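Local coordinates for protein pentalenene synthase (Streptomyces chartreusis NRRL 3882, PDB 6Q4S) that catalyses, with magnesium as cofactor, the cyclisation of farnesyl diphosphate to a eudesmol-type sesquiterpene alcohol, probably 7-epi-alpha-eudesmol, at residues A[42-45]-A[46-50]; A[50-53]-A[54-58]; A[121-124]-A[125-129]; A[162-165]-A[166-169]. All coordinates share one frame; numbering follows the deposited sequence.

In the fold
All four contacts are local turns of one terpene synthase chain, built of helices without strands. Contacts 1 and 2 share L50, the first residue of helix 50-57, which follows helix 39-47 after a short break; their centres are about 13 Å apart. Contact 1 comes closest to the probable metal site, the side chain of W48 lying about 6 Å from that of D80 in the DDXXD motif, while in contact 2 the side chain of A53 is about 9 Å from that of N223, a probable magnesium ligand. Contact 3, on helix 118-131, sits away from these sites, its centre about 19 Å from that of contact 2. Contact 4 is a surface loop on the opposite side of the chain's centre from contact 2, with centres about 32 Å apart.

Contact 1 of 4, residues A[42-45]-A[46-50]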
loop_
_atom_site.group_PDB
_atom_site.type_symbol
_atom_site.label_atom_id
_atom_site.label_comp_id
_atom_site.label_asym_id
_atom_site.label_seq_id
_atom_site.Cartn_x
_atom_site.Cartn_y
_atom_site.Cartn_z
ATOM N N PHE A 42 3.522 32.458 -4.463
ATOM C CA PHE A 42 3.117 32.403 -3.078
ATOM C C PHE A 42 1.759 33.019 -2.861
ATOM O O PHE A 42 0.924 32.440 -2.180
ATOM C CB PHE A 42 4.150 33.117 -2.185
ATOM C CG PHE A 42 3.776 33.184 -0.755
ATOM C CD1 PHE A 42 3.699 32.035 -0.013
ATOM C CD2 PHE A 42 3.560 34.403 -0.128
ATOM C CE1 PHE A 42 3.394 32.071 1.328
ATOM C CE2 PHE A 42 3.247 34.450 1.215
ATOM C CZ PHE A 42 3.188 33.294 1.954
ATOM N N GLU A 43 1.544 34.228 -3.364
ATOM C CA GLU A 43 0.235 34.888 -3.149
ATOM C C GLU A 43 -0.950 34.101 -3.820
ATOM O O GLU A 43 -2.015 33.981 -3.264
ATOM C CB GLU A 43 0.308 36.362 -3.584
ATOM C CG GLU A 43 1.327 37.224 -2.785
ATOM C CD GLU A 43 1.015 37.405 -1.276
ATOM O OE1 GLU A 43 -0.154 37.217 -0.838
ATOM O OE2 GLU A 43 1.945 37.754 -0.498
ATOM N N GLU A 44 -0.710 33.528 -4.982
ATOM C CA GLU A 44 -1.618 32.545 -5.610
ATOM C C GLU A 44 -1.896 31.368 -4.658
ATOM O O GLU A 44 -3.048 31.082 -4.368
ATOM C CB GLU A 44 -0.986 32.088 -6.938
ATOM C CG GLU A 44 -1.628 30.909 -7.654
ATOM C CD GLU A 44 -2.981 31.217 -8.298
ATOM O OE1 GLU A 44 -3.534 32.334 -8.093
ATOM O OE2 GLU A 44 -3.492 30.314 -9.024
ATOM N N TYR A 45 -0.840 30.748 -4.104
ATOM C CA TYR A 45 -1.008 29.695 -3.092
ATOM C C TYR A 45 -1.850 30.181 -1.901
ATOM O O TYR A 45 -2.830 29.552 -1.490
ATOM C CB TYR A 45 0.359 29.086 -2.629
ATOM C CG TYR A 45 0.127 28.152 -1.477
ATOM C CD1 TYR A 45 -0.501 26.940 -1.696
ATOM C CD2 TYR A 45 0.379 28.536 -0.144
ATOM C CE1 TYR A 45 -0.834 26.109 -0.654
ATOM C CE2 TYR A 45 0.064 27.706 0.898
ATOM C CZ TYR A 45 -0.542 26.475 0.647
ATOM O OH TYR A 45 -0.917 25.652 1.676
ATOM N N LYS A 46 -1.494 31.341 -1.342
ATOM C CA LYS A 46 -2.257 31.870 -0.200
ATOM C C LYS A 46 -3.723 32.072 -0.444
ATOM O O LYS A 46 -4.514 31.936 0.493
ATOM C CB LYS A 46 -1.711 33.213 0.279
ATOM C CG LYS A 46 -0.784 33.134 1.464
ATOM C CD LYS A 46 -0.362 34.549 1.882
ATOM C CE LYS A 46 -1.286 35.093 2.956
ATOM N NZ LYS A 46 -0.868 36.484 3.263
ATOM N N SER A 47 -4.089 32.448 -1.666
ATOM C CA SER A 47 -5.502 32.693 -1.979
ATOM C C SER A 47 -6.369 31.464 -1.868
ATOM O O SER A 47 -7.561 31.586 -1.600
ATOM C CB SER A 47 -5.682 33.255 -3.401
ATOM O OG SER A 47 -5.502 32.233 -4.367
ATOM N N TRP A 48 -5.806 30.278 -2.043
ATOM C CA TRP A 48 -6.595 29.044 -1.922
ATOM C C TRP A 48 -7.074 28.797 -0.492
ATOM O O TRP A 48 -7.941 27.934 -0.269
ATOM C CB TRP A 48 -5.808 27.827 -2.404
ATOM C CG TRP A 48 -5.162 27.940 -3.767
ATOM C CD1 TRP A 48 -5.500 28.824 -4.784
ATOM C CD2 TRP A 48 -4.069 27.131 -4.270
ATOM N NE1 TRP A 48 -4.675 28.612 -5.873
ATOM C CE2 TRP A 48 -3.787 27.587 -5.591
ATOM C CE3 TRP A 48 -3.312 26.041 -3.738
ATOM C CZ2 TRP A 48 -2.758 27.000 -6.394
ATOM C CZ3 TRP A 48 -2.290 25.473 -4.513
ATOM C CH2 TRP A 48 -2.022 25.959 -5.844
ATOM N N ASP A 49 -6.485 29.515 0.481
ATOM C CA ASP A 49 -6.749 29.319 1.932
ATOM C C ASP A 49 -6.835 27.858 2.400
ATOM O O ASP A 49 -7.757 27.446 3.114
ATOM C CB ASP A 49 -7.951 30.166 2.422
ATOM C CG ASP A 49 -7.864 30.460 3.966
ATOM O OD1 ASP A 49 -6.768 30.157 4.606
ATOM O OD2 ASP A 49 -8.874 30.982 4.532
ATOM N N LEU A 50 -5.836 27.055 2.010
ATOM C CA LEU A 50 -5.740 25.675 2.519
ATOM C C LEU A 50 -5.652 25.542 4.040
ATOM O O LEU A 50 -6.234 24.661 4.600
ATOM C CB LEU A 50 -4.550 24.961 1.918
ATOM C CG LEU A 50 -4.628 24.767 0.422
ATOM C CD1 LEU A 50 -3.582 23.708 0.070
ATOM C CD2 LEU A 50 -5.993 24.323 -0.063
HETATM O O HOH W 1 -3.218 28.244 0.797
#
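Y45 meets W48 and L50 where helix 39-47 of the all-helical terpene synthase fold gives out, just ahead of helix 50-57. Y45 CB lies against K46 N at 3.2 Å, and with CG anti to the backbone N (chi1 173°) the ring heads for the residues that follow. CD1 then reaches W48 CE3 at 3.6 Å, and the pair forms an offset edge-to-face contact, the tyrosine edge turned to the indole face with planes 74° apart. The indole face is also met by Y45 CA, which stands over the six-membered ring in a CH-pi contact. Further out, CE1 touches L50 CD1 at 3.7 Å, and the hydroxyl passes L50 to bond H26 of helix 19-32. The other polar groups belong to the unwinding helix: S47 OG donates to E44 O (2.7 Å) in the carbonyl plane, on a lone pair, and W48 N to Y45 O (3.1 Å). D49, with positive phi, stands at the N-cap position of the next helix, and its OD1 forms a salt bridge with R23. Over one face of the Y45 ring, toward its rim, a water spans the break: it donates to Y45 O at 2.7 Å and accepts from L50 N at 3.1 Å.

Contact 2 of 4, residues A[50-53]-A[54-58]; sequences LPQA and AARTY
A53 O is gripped by both the backbone and the side chain of T57. T57 N and T57 OG1 each donate to A53 O at 2.9 Å, the amide nearly in line with the carbonyl and the hydroxyl from above its plane; R56 N adds a weak third bond, its main one going to Q52 O at 3.1 Å. The hydroxyl gets there because chi1 of 57° sets OG1 between the backbone N and the carbonyl carbon, which folds it back over the preceding turn and satisfies it inside the protein. One turn earlier, A54 N bonds L50 O at 3.0 Å and A55 N bonds P51 O likewise. These residues form helix 50-57 of the terpene synthase fold, a short helix wedged among helices 19-32, 63-79 and 288-313, and the small side chains of A53 and A55 let W311 and L19 come close. P51 sits in the first turn, where its missing N-H costs no helical bond. On the more open side, Q52 and R56 lie alongside each other, pointing the same way. R56 CG rests 3.4 Å from Q52 O, and the chain beyond it runs out extended. With an alanine in place of R56, Q52 O would probably be uncovered where CG now rests and E310 would lose its charged neighbour. Y58 N closes the last turn on A54 O at 2.9 Å.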
loop_
_atom_site.group_PDB
_atom_site.type_symbol
_atom_site.label_atom_id
_atom_site.label_comp_id
_atom_site.label_asym_id
_atom_site.label_seq_id
_atom_site.Cartn_x
_atom_site.Cartn_y
_atom_site.Cartn_z
ATOM N N LEU A 50 -5.836 27.055 2.010
ATOM C CA LEU A 50 -5.740 25.675 2.519
ATOM C C LEU A 50 -5.652 25.542 4.040
ATOM O O LEU A 50 -6.234 24.661 4.600
ATOM C CB LEU A 50 -4.550 24.961 1.918
ATOM C CG LEU A 50 -4.628 24.767 0.422
ATOM C CD1 LEU A 50 -3.582 23.708 0.070
ATOM C CD2 LEU A 50 -5.993 24.323 -0.063
ATOM N N PRO A 51 -4.971 26.473 4.729
ATOM C CA PRO A 51 -4.993 26.398 6.209
ATOM C C PRO A 51 -6.404 26.310 6.788
ATOM O O PRO A 51 -6.682 25.524 7.658
ATOM C CB PRO A 51 -4.279 27.678 6.610
ATOM C CG PRO A 51 -3.298 27.820 5.514
ATOM C CD PRO A 51 -4.037 27.497 4.260
ATOM N N GLN A 52 -7.323 27.068 6.219
ATOM C CA GLN A 52 -8.664 27.018 6.707
ATOM C C GLN A 52 -9.287 25.684 6.502
ATOM O O GLN A 52 -9.965 25.147 7.380
ATOM C CB GLN A 52 -9.474 28.172 6.068
ATOM C CG GLN A 52 -10.892 28.250 6.565
ATOM C CD GLN A 52 -11.801 28.992 5.585
ATOM O OE1 GLN A 52 -11.371 29.878 4.839
ATOM N NE2 GLN A 52 -13.037 28.587 5.553
ATOM N N ALA A 53 -9.073 25.065 5.332
ATOM C CA ALA A 53 -9.606 23.731 5.127
ATOM C C ALA A 53 -9.061 22.765 6.179
ATOM O O ALA A 53 -9.827 21.944 6.769
ATOM C CB ALA A 53 -9.248 23.265 3.706
ATOM N N ALA A 54 -7.736 22.839 6.418
ATOM C CA ALA A 54 -7.160 21.915 7.430
ATOM C C ALA A 54 -7.774 22.087 8.830
ATOM O O ALA A 54 -8.057 21.124 9.561
ATOM C CB ALA A 54 -5.671 22.080 7.464
ATOM N N ALA A 55 -7.984 23.347 9.202
ATOM C CA ALA A 55 -8.595 23.675 10.508
ATOM C C ALA A 55 -10.018 23.146 10.653
ATOM O O ALA A 55 -10.450 22.788 11.762
ATOM C CB ALA A 55 -8.557 25.206 10.714
ATOM N N ARG A 56 -10.761 23.068 9.547
ATOM C CA ARG A 56 -12.183 22.521 9.558
ATOM C C ARG A 56 -12.281 21.035 9.415
ATOM O O ARG A 56 -13.200 20.404 9.912
ATOM C CB ARG A 56 -12.934 23.184 8.418
ATOM C CG ARG A 56 -13.101 24.686 8.512
ATOM C CD ARG A 56 -13.923 25.174 7.309
ATOM N NE ARG A 56 -14.164 26.609 7.365
ATOM C CZ ARG A 56 -15.112 27.142 8.147
ATOM N NH1 ARG A 56 -15.898 26.377 8.898
ATOM N NH2 ARG A 56 -15.287 28.441 8.158
ATOM N N THR A 57 -11.301 20.428 8.719
ATOM C CA THR A 57 -11.292 18.978 8.571
ATOM C C THR A 57 -10.563 18.144 9.639
ATOM O O THR A 57 -10.900 16.944 9.848
ATOM C CB THR A 57 -10.774 18.548 7.174
ATOM O OG1 THR A 57 -9.466 19.052 6.923
ATOM C CG2 THR A 57 -11.689 19.118 6.129
ATOM N N TYR A 58 -9.606 18.756 10.320
ATOM C CA TYR A 58 -8.884 18.086 11.418
ATOM C C TYR A 58 -9.024 18.945 12.704
ATOM O O TYR A 58 -8.049 19.465 13.213
ATOM C CB TYR A 58 -7.408 17.910 11.049
ATOM C CG TYR A 58 -7.250 17.012 9.823
ATOM C CD1 TYR A 58 -7.707 15.706 9.860
ATOM C CD2 TYR A 58 -6.715 17.495 8.656
ATOM C CE1 TYR A 58 -7.650 14.897 8.741
ATOM C CE2 TYR A 58 -6.655 16.682 7.529
ATOM C CZ TYR A 58 -7.140 15.414 7.574
ATOM O OH TYR A 58 -7.066 14.542 6.494
#

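Contact 3 of 4, residues A[121-124]-A[125-129]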
loop_
_atom_site.group_PDB
_atom_site.type_symbol
_atom_site.label_atom_id
_atom_site.label_comp_id
_atom_site.label_asym_id
_atom_site.label_seq_id
_atom_site.Cartn_x
_atom_site.Cartn_y
_atom_site.Cartn_z
ATOM N N LEU A 121 11.115 15.605 -1.170
ATOM C CA LEU A 121 11.786 15.884 0.099
ATOM C C LEU A 121 10.834 16.361 1.162
ATOM O O LEU A 121 10.952 15.940 2.304
ATOM C CB LEU A 121 12.911 16.919 -0.115
ATOM C CG LEU A 121 14.039 16.385 -1.036
ATOM C CD1 LEU A 121 14.796 17.571 -1.650
ATOM C CD2 LEU A 121 14.991 15.435 -0.316
ATOM N N ALA A 122 9.898 17.224 0.790
ATOM C CA ALA A 122 8.869 17.707 1.691
ATOM C C ALA A 122 8.046 16.565 2.186
ATOM O O ALA A 122 7.798 16.447 3.391
ATOM C CB ALA A 122 7.999 18.749 1.040
ATOM N N TRP A 123 7.605 15.707 1.270
ATOM C CA TRP A 123 6.831 14.547 1.694
ATOM C C TRP A 123 7.622 13.575 2.532
ATOM O O TRP A 123 7.094 13.061 3.507
ATOM C CB TRP A 123 6.172 13.870 0.476
ATOM C CG TRP A 123 5.347 12.659 0.745
ATOM C CD1 TRP A 123 5.481 11.467 0.082
ATOM C CD2 TRP A 123 4.270 12.460 1.701
ATOM N NE1 TRP A 123 4.544 10.573 0.529
ATOM C CE2 TRP A 123 3.801 11.143 1.527
ATOM C CE3 TRP A 123 3.657 13.257 2.661
ATOM C CZ2 TRP A 123 2.757 10.584 2.303
ATOM C CZ3 TRP A 123 2.614 12.705 3.432
ATOM C CH2 TRP A 123 2.192 11.369 3.261
ATOM N N ALA A 124 8.873 13.288 2.207
ATOM C CA ALA A 124 9.608 12.406 3.115
ATOM C C ALA A 124 9.608 12.933 4.554
ATOM O O ALA A 124 9.520 12.137 5.537
ATOM C CB ALA A 124 11.013 12.157 2.642
ATOM N N GLU A 125 9.669 14.260 4.696
ATOM C CA GLU A 125 9.619 14.888 6.030
ATOM C C GLU A 125 8.278 14.719 6.688
ATOM O O GLU A 125 8.243 14.237 7.788
ATOM C CB GLU A 125 9.989 16.395 5.985
ATOM C CG GLU A 125 9.925 17.036 7.386
ATOM C CD GLU A 125 9.955 18.565 7.357
ATOM O OE1 GLU A 125 11.051 19.073 7.041
ATOM O OE2 GLU A 125 8.893 19.208 7.629
ATOM N N VAL A 126 7.202 15.045 5.964
ATOM C CA VAL A 126 5.859 15.031 6.494
ATOM C C VAL A 126 5.448 13.670 6.920
ATOM O O VAL A 126 4.798 13.529 7.960
ATOM C CB VAL A 126 4.843 15.713 5.544
ATOM C CG1 VAL A 126 3.381 15.427 5.850
ATOM C CG2 VAL A 126 5.115 17.201 5.484
ATOM N N TRP A 127 5.805 12.658 6.134
ATOM C CA TRP A 127 5.396 11.281 6.433
ATOM C C TRP A 127 5.998 10.781 7.744
ATOM O O TRP A 127 5.337 10.154 8.505
ATOM C CB TRP A 127 5.756 10.305 5.290
ATOM C CG TRP A 127 5.565 8.877 5.684
ATOM C CD1 TRP A 127 6.537 7.960 5.908
ATOM C CD2 TRP A 127 4.334 8.232 5.995
ATOM N NE1 TRP A 127 6.001 6.769 6.317
ATOM C CE2 TRP A 127 4.639 6.906 6.372
ATOM C CE3 TRP A 127 3.008 8.642 6.010
ATOM C CZ2 TRP A 127 3.671 5.990 6.723
ATOM C CZ3 TRP A 127 2.057 7.732 6.391
ATOM C CH2 TRP A 127 2.389 6.408 6.694
ATOM N N LYS A 128 7.222 11.155 8.037
ATOM C CA LYS A 128 7.834 10.840 9.301
ATOM C C LYS A 128 7.003 11.348 10.481
ATOM O O LYS A 128 6.768 10.605 11.444
ATOM C CB LYS A 128 9.234 11.431 9.309
ATOM C CG LYS A 128 9.998 11.212 10.629
ATOM C CD LYS A 128 11.434 11.699 10.482
ATOM C CE LYS A 128 11.472 13.197 10.130
ATOM N NZ LYS A 128 12.882 13.694 10.111
ATOM N N TYR A 129 6.474 12.572 10.389
ATOM C CA TYR A 129 5.554 13.052 11.463
ATOM C C TYR A 129 4.170 12.459 11.443
ATOM O O TYR A 129 3.585 12.166 12.486
ATOM C CB TYR A 129 5.423 14.555 11.387
ATOM C CG TYR A 129 6.729 15.268 11.714
ATOM C CD1 TYR A 129 7.351 15.079 12.941
ATOM C CD2 TYR A 129 7.348 16.110 10.786
ATOM C CE1 TYR A 129 8.541 15.727 13.251
ATOM C CE2 TYR A 129 8.527 16.771 11.097
ATOM C CZ TYR A 129 9.119 16.560 12.323
ATOM O OH TYR A 129 10.285 17.188 12.633
#
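Three successive i to i+4 bonds, E125 N to L121 O (3.2 Å), V126 N to A122 O (3.0 Å) and W127 N to W123 O (3.0 Å), run through this turn of regular helix. Its side-chain contact centres on W123. CG lies anti to the backbone N (chi1 180°), which carries the indole along the helix toward the next turn, where two residues receive it differently. V126 comes in at the rim: its CG1 lies near the ring plane, 3.7 Å from W123 CZ3, the two side chains crossing at about a right angle. W127 lies over a face, with CB 4.1 Å from the centroid of the W123 six-membered ring and 5° off its normal, a CH-pi contact. Beyond CB the W127 indole turns away, its plane 53° from that of W123, and its CE3 approaches W123 CH2 at 4.0 Å. Helix 118-131, which carries this turn, packs against helices 19-32, 63-79 and 136-161 of the terpene synthase fold, and W123 is a hub of that packing: its rings meet W72 and W146, while NE1 donates to L101 O. A leucine in place of W123 would probably leave L101 O without its indole donor and open a gap beneath W127 CB and beside V126 CG1. W127 reaches onward to F142 and W138 of helix 136-161. On another side of the turn the E125 chain extends away from the W123 contacts, and its OE2 accepts a hydrogen bond from W29 NE1 of helix 19-32.

Contact 4 of 4, residues A[162-165]-A[166-169]; sequences RGLE and GTLG
L164 O takes both hydrogen bonds that T167 offers it. T167 OG1 donates at 2.6 Å, lying in the plane of the L164 carbonyl, and T167 N donates at 3.2 Å from above that plane, so the two donors share the oxygen from different directions. The hydroxyl is brought round by chi1 of 54°, which places OG1 between the backbone N and the carbonyl carbon. Van der Waals contacts are slight, carbon against oxygen: T167 CG2 stands 3.6 Å from L164 O, and L164 CB is 3.9 Å from T167 OG1. The backbone supplies the rest of the shape. L164 to T167 is a type II beta turn, with E165 extended (psi 147°) and G166 at positive phi (86°). At these backbone angles a CB on G166 would fall 2.5 Å from E165 O, a clash that glycine avoids. This turn is the middle of the surface loop between helices 136-161 and 170-180 of the terpene synthase fold. A Schellman motif ends the first helix, with G163 at positive phi, and G169 is the N-cap of the second, its N donating a hydrogen bond to E172 OE1. Apolar side chains tie the loop down at its flanks: L164 and L168 both touch L159 of the incoming helix, and L168 also packs on Y173 and F176 of the outgoing one. The E165 side chain lies against A160 and H238, about 9 Å from that of E231, a probable magnesium ligand.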
loop_
_atom_site.group_PDB
_atom_site.type_symbol
_atom_site.label_atom_id
_atom_site.label_comp_id
_atom_site.label_asym_id
_atom_site.label_seq_id
_atom_site.Cartn_x
_atom_site.Cartn_y
_atom_site.Cartn_z
ATOM N N ARG A 162 -3.539 13.325 -23.239
ATOM C CA ARG A 162 -3.890 12.562 -24.453
ATOM C C ARG A 162 -5.056 13.121 -25.279
ATOM O O ARG A 162 -5.396 12.552 -26.324
ATOM C CB ARG A 162 -4.207 11.111 -24.077
ATOM C CG ARG A 162 -2.935 10.369 -23.703
ATOM C CD ARG A 162 -3.292 9.051 -23.026
ATOM N NE ARG A 162 -2.051 8.408 -22.591
ATOM C CZ ARG A 162 -1.995 7.201 -22.035
ATOM N NH1 ARG A 162 -3.085 6.484 -21.888
ATOM N NH2 ARG A 162 -0.808 6.690 -21.688
ATOM N N GLY A 163 -5.676 14.209 -24.818
ATOM C CA GLY A 163 -6.755 14.801 -25.527
ATOM C C GLY A 163 -8.019 14.085 -25.258
ATOM O O GLY A 163 -8.911 14.118 -26.076
ATOM N N LEU A 164 -8.129 13.422 -24.103
ATOM C CA LEU A 164 -9.269 12.586 -23.837
ATOM C C LEU A 164 -10.232 13.108 -22.781
ATOM O O LEU A 164 -11.142 12.379 -22.345
ATOM C CB LEU A 164 -8.813 11.172 -23.472
ATOM C CG LEU A 164 -8.061 10.420 -24.597
ATOM C CD1 LEU A 164 -7.368 9.188 -23.990
ATOM C CD2 LEU A 164 -9.038 10.035 -25.672
ATOM N N GLU A 165 -10.087 14.355 -22.369
ATOM C CA GLU A 165 -11.117 14.899 -21.464
ATOM C C GLU A 165 -12.427 15.000 -22.221
ATOM O O GLU A 165 -12.453 15.208 -23.436
ATOM C CB GLU A 165 -10.744 16.247 -20.947
ATOM C CG GLU A 165 -9.534 16.202 -20.067
ATOM C CD GLU A 165 -9.264 17.571 -19.502
ATOM O OE1 GLU A 165 -8.257 18.209 -19.936
ATOM O OE2 GLU A 165 -10.098 18.003 -18.659
ATOM N N GLY A 166 -13.509 14.796 -21.514
ATOM C CA GLY A 166 -14.788 14.758 -22.129
ATOM C C GLY A 166 -15.142 13.403 -22.648
ATOM O O GLY A 166 -16.222 13.273 -23.170
ATOM N N THR A 167 -14.311 12.363 -22.500
ATOM C CA THR A 167 -14.767 11.073 -23.007
ATOM C C THR A 167 -15.466 10.168 -22.009
ATOM O O THR A 167 -16.110 9.150 -22.409
ATOM C CB THR A 167 -13.643 10.321 -23.666
ATOM O OG1 THR A 167 -12.553 10.219 -22.753
ATOM C CG2 THR A 167 -13.205 11.070 -24.952
ATOM N N LEU A 168 -15.407 10.499 -20.720
ATOM C CA LEU A 168 -16.028 9.606 -19.761
ATOM C C LEU A 168 -17.510 9.829 -19.767
ATOM O O LEU A 168 -17.947 10.971 -19.655
ATOM C CB LEU A 168 -15.431 9.866 -18.352
ATOM C CG LEU A 168 -14.182 9.112 -17.913
ATOM C CD1 LEU A 168 -13.155 8.894 -18.982
ATOM C CD2 LEU A 168 -13.509 9.719 -16.712
ATOM N N GLY A 169 -18.275 8.746 -19.801
ATOM C CA GLY A 169 -19.708 8.735 -19.562
ATOM C C GLY A 169 -19.994 8.796 -18.068
ATOM O O GLY A 169 -19.085 8.787 -17.253
#